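Local coordinates for vacuolar aminopeptidase 1 (Saccharomyces cerevisiae, PDB 5JGF), which removes amino acids, preferably neutral or hydrophobic ones, from the N-termini of peptides and proteins in the yeast vacuole, working as a zinc-dependent dodecamer, at residues 133-138 with 150-155; 94-100 with 116-122. One frame throughout, in Å; residues are numbered along the deposited sequence.

Contact 1 (133-138 with 150-155); sequences GIGGRL and SALVDS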
ATOM      1  N   GLY D 133       7.044 -35.821  27.011  1.00 14.38           N
ATOM      2  CA  GLY D 133       6.538 -37.008  27.669  1.00 13.82           C
ATOM      3  C   GLY D 133       5.037 -36.831  27.777  1.00 13.97           C
ATOM      4  O   GLY D 133       4.506 -35.768  27.440  1.00 13.16           O
ATOM      5  N   ILE D 134       4.340 -37.863  28.235  1.00 13.90           N
ATOM      6  CA  ILE D 134       2.895 -37.780  28.388  1.00 13.11           C
ATOM      7  C   ILE D 134       2.544 -38.196  29.809  1.00 14.17           C
ATOM      8  O   ILE D 134       3.201 -39.056  30.391  1.00 13.83           O
ATOM      9  CB  ILE D 134       2.168 -38.687  27.364  1.00 14.34           C
ATOM     10  CG1 ILE D 134       0.655 -38.481  27.464  1.00 12.99           C
ATOM     11  CG2 ILE D 134       2.554 -40.157  27.586  1.00 14.02           C
ATOM     12  CD1 ILE D 134      -0.124 -39.102  26.303  1.00 13.54           C
ATOM     13  N   GLY D 135       1.525 -37.571  30.378  1.00 13.47           N
ATOM     14  CA  GLY D 135       1.147 -37.911  31.736  1.00 12.88           C
ATOM     15  C   GLY D 135      -0.125 -37.221  32.153  1.00 13.81           C
ATOM     16  O   GLY D 135      -0.613 -36.327  31.463  1.00 13.13           O
ATOM     17  N   GLY D 136      -0.667 -37.633  33.291  1.00 14.30           N
ATOM     18  CA  GLY D 136      -1.891 -37.023  33.757  1.00 13.47           C
ATOM     19  C   GLY D 136      -2.787 -37.988  34.498  1.00 15.51           C
ATOM     20  O   GLY D 136      -2.333 -39.011  35.019  1.00 13.66           O
ATOM     21  N   ARG D 137      -4.074 -37.663  34.520  1.00 15.36           N
ATOM     22  CA  ARG D 137      -5.065 -38.461  35.225  1.00 17.71           C
ATOM     23  C   ARG D 137      -5.865 -39.410  34.343  1.00 17.64           C
ATOM     24  O   ARG D 137      -6.344 -39.033  33.272  1.00 16.34           O
ATOM     25  CB  ARG D 137      -6.025 -37.518  35.954  1.00 18.57           C
ATOM     26  CG  ARG D 137      -7.057 -38.203  36.828  1.00 21.60           C
ATOM     27  CD  ARG D 137      -7.996 -37.176  37.441  1.00 25.02           C
ATOM     28  NE  ARG D 137      -8.737 -37.728  38.568  1.00 29.71           N
ATOM     29  CZ  ARG D 137      -9.625 -37.051  39.286  1.00 32.07           C
ATOM     30  NH1 ARG D 137     -10.247 -37.642  40.297  1.00 34.18           N
ATOM     31  NH2 ARG D 137      -9.896 -35.787  38.994  1.00 29.43           N
ATOM     32  N   LEU D 138      -5.995 -40.650  34.801  1.00 18.07           N
ATOM     33  CA  LEU D 138      -6.778 -41.652  34.089  1.00 19.55           C
ATOM     34  C   LEU D 138      -7.938 -42.031  34.992  1.00 20.20           C
ATOM     35  O   LEU D 138      -7.754 -42.194  36.198  1.00 20.12           O
ATOM     36  CB  LEU D 138      -5.964 -42.920  33.819  1.00 21.51           C
ATOM     37  CG  LEU D 138      -4.742 -42.891  32.905  1.00 24.30           C
ATOM     38  CD1 LEU D 138      -4.247 -44.324  32.721  1.00 24.48           C
ATOM     39  CD2 LEU D 138      -5.096 -42.278  31.555  1.00 23.46           C
ATOM     40  N   SER D 150      -9.361 -43.290  40.112  1.00 25.88           N
ATOM     41  CA  SER D 150      -8.413 -42.436  39.417  1.00 25.22           C
ATOM     42  C   SER D 150      -6.983 -42.929  39.592  1.00 24.73           C
ATOM     43  O   SER D 150      -6.621 -43.487  40.627  1.00 23.04           O
ATOM     44  CB  SER D 150      -8.528 -41.002  39.939  1.00 26.25           C
ATOM     45  OG  SER D 150      -7.505 -40.183  39.405  1.00 31.06           O
ATOM     46  N   ALA D 151      -6.173 -42.723  38.563  1.00 22.55           N
ATOM     47  CA  ALA D 151      -4.779 -43.119  38.596  1.00 21.96           C
ATOM     48  C   ALA D 151      -3.985 -42.069  37.842  1.00 21.18           C
ATOM     49  O   ALA D 151      -4.479 -41.482  36.879  1.00 19.15           O
ATOM     50  CB  ALA D 151      -4.599 -44.481  37.941  1.00 22.64           C
ATOM     51  N   LEU D 152      -2.764 -41.821  38.296  1.00 19.63           N
ATOM     52  CA  LEU D 152      -1.894 -40.854  37.642  1.00 19.64           C
ATOM     53  C   LEU D 152      -0.801 -41.616  36.913  1.00 20.13           C
ATOM     54  O   LEU D 152      -0.253 -42.587  37.444  1.00 17.81           O
ATOM     55  CB  LEU D 152      -1.276 -39.916  38.678  1.00 21.47           C
ATOM     56  CG  LEU D 152      -1.884 -38.516  38.829  1.00 23.61           C
ATOM     57  CD1 LEU D 152      -3.405 -38.550  38.724  1.00 22.62           C
ATOM     58  CD2 LEU D 152      -1.434 -37.942  40.155  1.00 23.36           C
ATOM     59  N   VAL D 153      -0.497 -41.189  35.692  1.00 15.81           N
ATOM     60  CA  VAL D 153       0.544 -41.831  34.897  1.00 15.27           C
ATOM     61  C   VAL D 153       1.560 -40.794  34.429  1.00 14.62           C
ATOM     62  O   VAL D 153       1.268 -39.599  34.398  1.00 13.89           O
ATOM     63  CB  VAL D 153      -0.057 -42.572  33.684  1.00 17.46           C
ATOM     64  CG1 VAL D 153      -0.922 -43.733  34.171  1.00 17.96           C
ATOM     65  CG2 VAL D 153      -0.889 -41.613  32.840  1.00 17.56           C
ATOM     66  N   ASP D 154       2.751 -41.258  34.069  1.00 14.54           N
ATOM     67  CA  ASP D 154       3.826 -40.371  33.642  1.00 15.91           C
ATOM     68  C   ASP D 154       4.848 -41.196  32.864  1.00 15.49           C
ATOM     69  O   ASP D 154       5.418 -42.146  33.399  1.00 17.71           O
ATOM     70  CB  ASP D 154       4.467 -39.755  34.887  1.00 16.39           C
ATOM     71  CG  ASP D 154       5.644 -38.862  34.568  1.00 20.02           C
ATOM     72  OD1 ASP D 154       6.344 -38.455  35.523  1.00 20.09           O
ATOM     73  OD2 ASP D 154       5.870 -38.559  33.379  1.00 18.19           O
ATOM     74  N   SER D 155       5.084 -40.835  31.606  1.00 15.47           N
ATOM     75  CA  SER D 155       6.025 -41.580  30.769  1.00 14.65           C
ATOM     76  C   SER D 155       7.491 -41.279  31.056  1.00 14.93           C
ATOM     77  O   SER D 155       8.370 -42.041  30.655  1.00 14.09           O
ATOM     78  CB  SER D 155       5.745 -41.314  29.283  1.00 14.45           C
ATOM     79  OG  SER D 155       6.143 -40.003  28.913  1.00 12.66           O
TER
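G136 pairs with V153 and L138 with A151 as hydrogen-bonded pairs of an antiparallel hairpin, the strands running 179° to each other with their axes 4.6 Å apart. At the S155 end the side chain takes over the pattern: S155 OG accepts from I134 N at 2.9 Å, while S155 N donates to I134 O. That hydroxyl stands between the backbone N and the carbonyl carbon of S155 (chi1 72°), which turns it back to the neighbouring strand; OG is also bonded to L158 O. At the other end R137 is fully extended until NE donates a hydrogen bond to S150 OG at 2.9 Å, the hydroxyl lying near the guanidinium plane at its edge. L152 CD1 touches R137 CB on the same face, which Y26 and H27 of helix 25-38 partly cover. On the other face L138 CD1 packs against V153 CG1 at 3.7 Å, the two chains at about a right angle. G135 CA comes within 3.2 Å of V153 O, and a CB there would collide with that oxygen. S155 thus lends its hydroxyl as a stand-in for a backbone acceptor, S150 helps hold the guanidinium in place through one N-H, and the L138/V153 pair faces helix 216-226.

Contact 2 (94-100 with 116-122); sequences ALTVKLK and VAPYGGT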
ATOM      1  N   ALA D  94       0.251 -24.883  34.806  1.00 10.79           N
ATOM      2  CA  ALA D  94       1.309 -24.264  34.017  1.00 11.83           C
ATOM      3  C   ALA D  94       0.982 -24.469  32.547  1.00 10.42           C
ATOM      4  O   ALA D  94       0.238 -25.387  32.196  1.00 10.93           O
ATOM      5  CB  ALA D  94       2.650 -24.894  34.339  1.00 12.66           C
ATOM      6  N   LEU D  95       1.523 -23.614  31.687  1.00 11.36           N
ATOM      7  CA  LEU D  95       1.276 -23.759  30.258  1.00 11.47           C
ATOM      8  C   LEU D  95       1.641 -25.178  29.851  1.00 11.13           C
ATOM      9  O   LEU D  95       2.675 -25.707  30.267  1.00 12.23           O
ATOM     10  CB  LEU D  95       2.112 -22.757  29.456  1.00 11.93           C
ATOM     11  CG  LEU D  95       1.361 -21.514  28.973  1.00 11.78           C
ATOM     12  CD1 LEU D  95       0.820 -20.742  30.172  1.00 11.78           C
ATOM     13  CD2 LEU D  95       2.296 -20.635  28.147  1.00 11.33           C
ATOM     14  N   THR D  96       0.788 -25.798  29.046  1.00 10.01           N
ATOM     15  CA  THR D  96       1.047 -27.154  28.608  1.00 10.76           C
ATOM     16  C   THR D  96       0.282 -27.459  27.328  1.00 12.08           C
ATOM     17  O   THR D  96      -0.271 -26.560  26.690  1.00 11.23           O
ATOM     18  CB  THR D  96       0.662 -28.170  29.725  1.00 10.71           C
ATOM     19  OG1 THR D  96       1.122 -29.475  29.369  1.00 11.90           O
ATOM     20  CG2 THR D  96      -0.850 -28.212  29.927  1.00 11.26           C
ATOM     21  N   VAL D  97       0.273 -28.731  26.949  1.00 11.76           N
ATOM     22  CA  VAL D  97      -0.432 -29.184  25.754  1.00 11.68           C
ATOM     23  C   VAL D  97      -1.332 -30.326  26.214  1.00 13.23           C
ATOM     24  O   VAL D  97      -0.878 -31.248  26.887  1.00 13.03           O
ATOM     25  CB  VAL D  97       0.563 -29.678  24.675  1.00 11.07           C
ATOM     26  CG1 VAL D  97      -0.187 -30.297  23.512  1.00 12.74           C
ATOM     27  CG2 VAL D  97       1.410 -28.513  24.189  1.00 13.08           C
ATOM     28  N   LYS D  98      -2.609 -30.251  25.856  1.00 12.44           N
ATOM     29  CA  LYS D  98      -3.589 -31.255  26.269  1.00 13.18           C
ATOM     30  C   LYS D  98      -4.027 -32.169  25.138  1.00 13.72           C
ATOM     31  O   LYS D  98      -4.293 -31.703  24.033  1.00 14.02           O
ATOM     32  CB  LYS D  98      -4.841 -30.558  26.814  1.00 14.30           C
ATOM     33  CG  LYS D  98      -4.641 -29.725  28.068  1.00 18.65           C
ATOM     34  CD  LYS D  98      -4.489 -30.627  29.276  1.00 20.38           C
ATOM     35  CE  LYS D  98      -4.560 -29.845  30.578  1.00 22.36           C
ATOM     36  NZ  LYS D  98      -4.528 -30.784  31.736  1.00 17.55           N
ATOM     37  N   LEU D  99      -4.110 -33.471  25.401  1.00 11.63           N
ATOM     38  CA  LEU D  99      -4.602 -34.370  24.366  1.00 14.03           C
ATOM     39  C   LEU D  99      -6.068 -33.994  24.188  1.00 14.04           C
ATOM     40  O   LEU D  99      -6.746 -33.661  25.159  1.00 13.35           O
ATOM     41  CB  LEU D  99      -4.508 -35.834  24.802  1.00 17.13           C
ATOM     42  CG  LEU D  99      -3.299 -36.616  24.295  1.00 19.32           C
ATOM     43  CD1 LEU D  99      -2.035 -36.080  24.949  1.00 21.46           C
ATOM     44  CD2 LEU D  99      -3.480 -38.093  24.608  1.00 21.32           C
ATOM     45  N   LYS D 100      -6.556 -34.030  22.955  1.00 14.77           N
ATOM     46  CA  LYS D 100      -7.951 -33.699  22.700  1.00 14.68           C
ATOM     47  C   LYS D 100      -8.847 -34.849  23.165  1.00 14.10           C
ATOM     48  O   LYS D 100      -8.366 -35.960  23.382  1.00 14.96           O
ATOM     49  CB  LYS D 100      -8.156 -33.432  21.206  1.00 14.81           C
ATOM     50  CG  LYS D 100      -7.693 -32.041  20.778  1.00 15.67           C
ATOM     51  CD  LYS D 100      -7.650 -31.896  19.267  1.00 16.38           C
ATOM     52  CE  LYS D 100      -7.346 -30.455  18.862  1.00 14.45           C
ATOM     53  NZ  LYS D 100      -6.582 -30.425  17.577  1.00 13.26           N
ATOM     54  N   VAL D 116      -3.928 -32.763  19.601  1.00 12.50           N
ATOM     55  CA  VAL D 116      -3.795 -32.071  20.877  1.00 12.11           C
ATOM     56  C   VAL D 116      -4.232 -30.616  20.770  1.00 12.54           C
ATOM     57  O   VAL D 116      -4.458 -30.103  19.673  1.00 12.95           O
ATOM     58  CB  VAL D 116      -2.327 -32.098  21.375  1.00 12.90           C
ATOM     59  CG1 VAL D 116      -1.850 -33.538  21.523  1.00 12.42           C
ATOM     60  CG2 VAL D 116      -1.428 -31.347  20.395  1.00 13.88           C
ATOM     61  N   ALA D 117      -4.339 -29.955  21.918  1.00 12.31           N
ATOM     62  CA  ALA D 117      -4.741 -28.554  21.967  1.00 11.33           C
ATOM     63  C   ALA D 117      -3.862 -27.818  22.971  1.00 12.95           C
ATOM     64  O   ALA D 117      -3.380 -28.406  23.942  1.00 12.12           O
ATOM     65  CB  ALA D 117      -6.206 -28.442  22.372  1.00 11.52           C
ATOM     66  N   PRO D 118      -3.636 -26.517  22.751  1.00 12.83           N
ATOM     67  CA  PRO D 118      -2.800 -25.756  23.678  1.00 12.33           C
ATOM     68  C   PRO D 118      -3.559 -25.335  24.932  1.00 13.47           C
ATOM     69  O   PRO D 118      -4.741 -25.005  24.869  1.00 14.64           O
ATOM     70  CB  PRO D 118      -2.385 -24.551  22.842  1.00 11.44           C
ATOM     71  CG  PRO D 118      -3.640 -24.277  22.051  1.00 12.41           C
ATOM     72  CD  PRO D 118      -4.097 -25.670  21.632  1.00 11.67           C
ATOM     73  N   TYR D 119      -2.878 -25.383  26.072  1.00 13.46           N
ATOM     74  CA  TYR D 119      -3.447 -24.934  27.338  1.00 12.04           C
ATOM     75  C   TYR D 119      -2.611 -23.684  27.585  1.00 12.34           C
ATOM     76  O   TYR D 119      -1.463 -23.772  28.012  1.00 12.96           O
ATOM     77  CB  TYR D 119      -3.206 -25.954  28.461  1.00 12.94           C
ATOM     78  CG  TYR D 119      -3.679 -25.459  29.813  1.00 12.23           C
ATOM     79  CD1 TYR D 119      -5.031 -25.493  30.159  1.00 14.81           C
ATOM     80  CD2 TYR D 119      -2.779 -24.903  30.725  1.00 12.62           C
ATOM     81  CE1 TYR D 119      -5.476 -24.983  31.386  1.00 15.66           C
ATOM     82  CE2 TYR D 119      -3.213 -24.389  31.949  1.00 12.58           C
ATOM     83  CZ  TYR D 119      -4.561 -24.432  32.273  1.00 14.71           C
ATOM     84  OH  TYR D 119      -4.986 -23.932  33.481  1.00 14.19           O
ATOM     85  N   GLY D 120      -3.175 -22.517  27.304  1.00 13.60           N
ATOM     86  CA  GLY D 120      -2.398 -21.302  27.446  1.00 14.20           C
ATOM     87  C   GLY D 120      -1.645 -21.126  26.134  1.00 15.21           C
ATOM     88  O   GLY D 120      -1.915 -21.849  25.167  1.00 14.06           O
ATOM     89  N   GLY D 121      -0.690 -20.200  26.095  1.00 16.05           N
ATOM     90  CA  GLY D 121       0.050 -19.943  24.867  1.00 16.00           C
ATOM     91  C   GLY D 121       1.185 -20.881  24.490  1.00 15.02           C
ATOM     92  O   GLY D 121       2.339 -20.463  24.414  1.00 16.28           O
ATOM     93  N   THR D 122       0.868 -22.148  24.241  1.00 13.95           N
ATOM     94  CA  THR D 122       1.889 -23.118  23.861  1.00 13.27           C
ATOM     95  C   THR D 122       1.798 -23.450  22.372  1.00 13.64           C
ATOM     96  O   THR D 122       1.133 -22.744  21.613  1.00 14.45           O
ATOM     97  CB  THR D 122       1.754 -24.421  24.677  1.00 13.52           C
ATOM     98  OG1 THR D 122       0.463 -24.997  24.451  1.00 12.94           O
ATOM     99  CG2 THR D 122       1.926 -24.134  26.171  1.00 11.88           C
TER
HETATM  100  O   HOH W   1      -3.613 -31.403  17.063  1.00 16.38           O
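Y119 takes L95 CA at its ring edge, near the ring plane, while T96 CG2 comes obliquely to Y119 CD2 at 3.9 Å and A94 O, also oblique, to the same carbon at 3.4 Å. K98 lies alongside the tyrosine, pointing the same way; its NZ stands over the ring, 5.9 Å from the centroid, at most a weak cation-pi attraction, and forms salt bridges with D239 and D237. The Y119 hydroxyl is bonded to D93 and N297. The strands that carry these side chains, 96-99 and 116-119, are antiparallel neighbours in the six-stranded sheet of this M18 peptidase, T96 with Y119 and K98 with A117 forming the hydrogen-bonded pairs between them. T96 O is gripped twice, by Y119 N and, from the opposite face of its carbonyl plane, by T122 OG1 at 2.8 Å, a hydroxyl set between its own backbone N and carbonyl carbon (chi1 60°), from where it reaches across. L95 CB rests on T122 CG2 and its CD2 on G121 N, placing the leucine beside the zinc ligands E299 and H438. V97 CG1 meets V116 CG2 at 3.5 Å. Beyond it K100 lays its chain along V116, NZ making a weak bond to V116 O, a bond to the water held by V116 N, and a salt bridge to E181. A leucine in place of K100 would probably leave E181 without this counter-charge and the water with one donor fewer. N407 of a neighbouring subunit also donates to V116 O.

Both contacts belong to one six-stranded antiparallel sheet: contact 1 is the hairpin whose strand 149-154 forms an edge within the chain, contact 2 the pairing of 96-99 with 112-119. Strand 233-242 runs between them, yet I134 CD1 and L99 CD1 still touch at 3.8 Å. Their chemistry differs with place. Contact 1 is partly buried, lies away from the metal site, and combines apolar packing on helix 216-226 with a second face, bearing R137, L152 and D154, against helix 25-38. Contact 2 is the more buried, carries lysines whose salt-bridge partners lie outside its segments, K98's on the adjoining strand 233-242, reaches the zinc ligands through L95, and borders a second subunit more widely, where contact 1 offers it R137 alone.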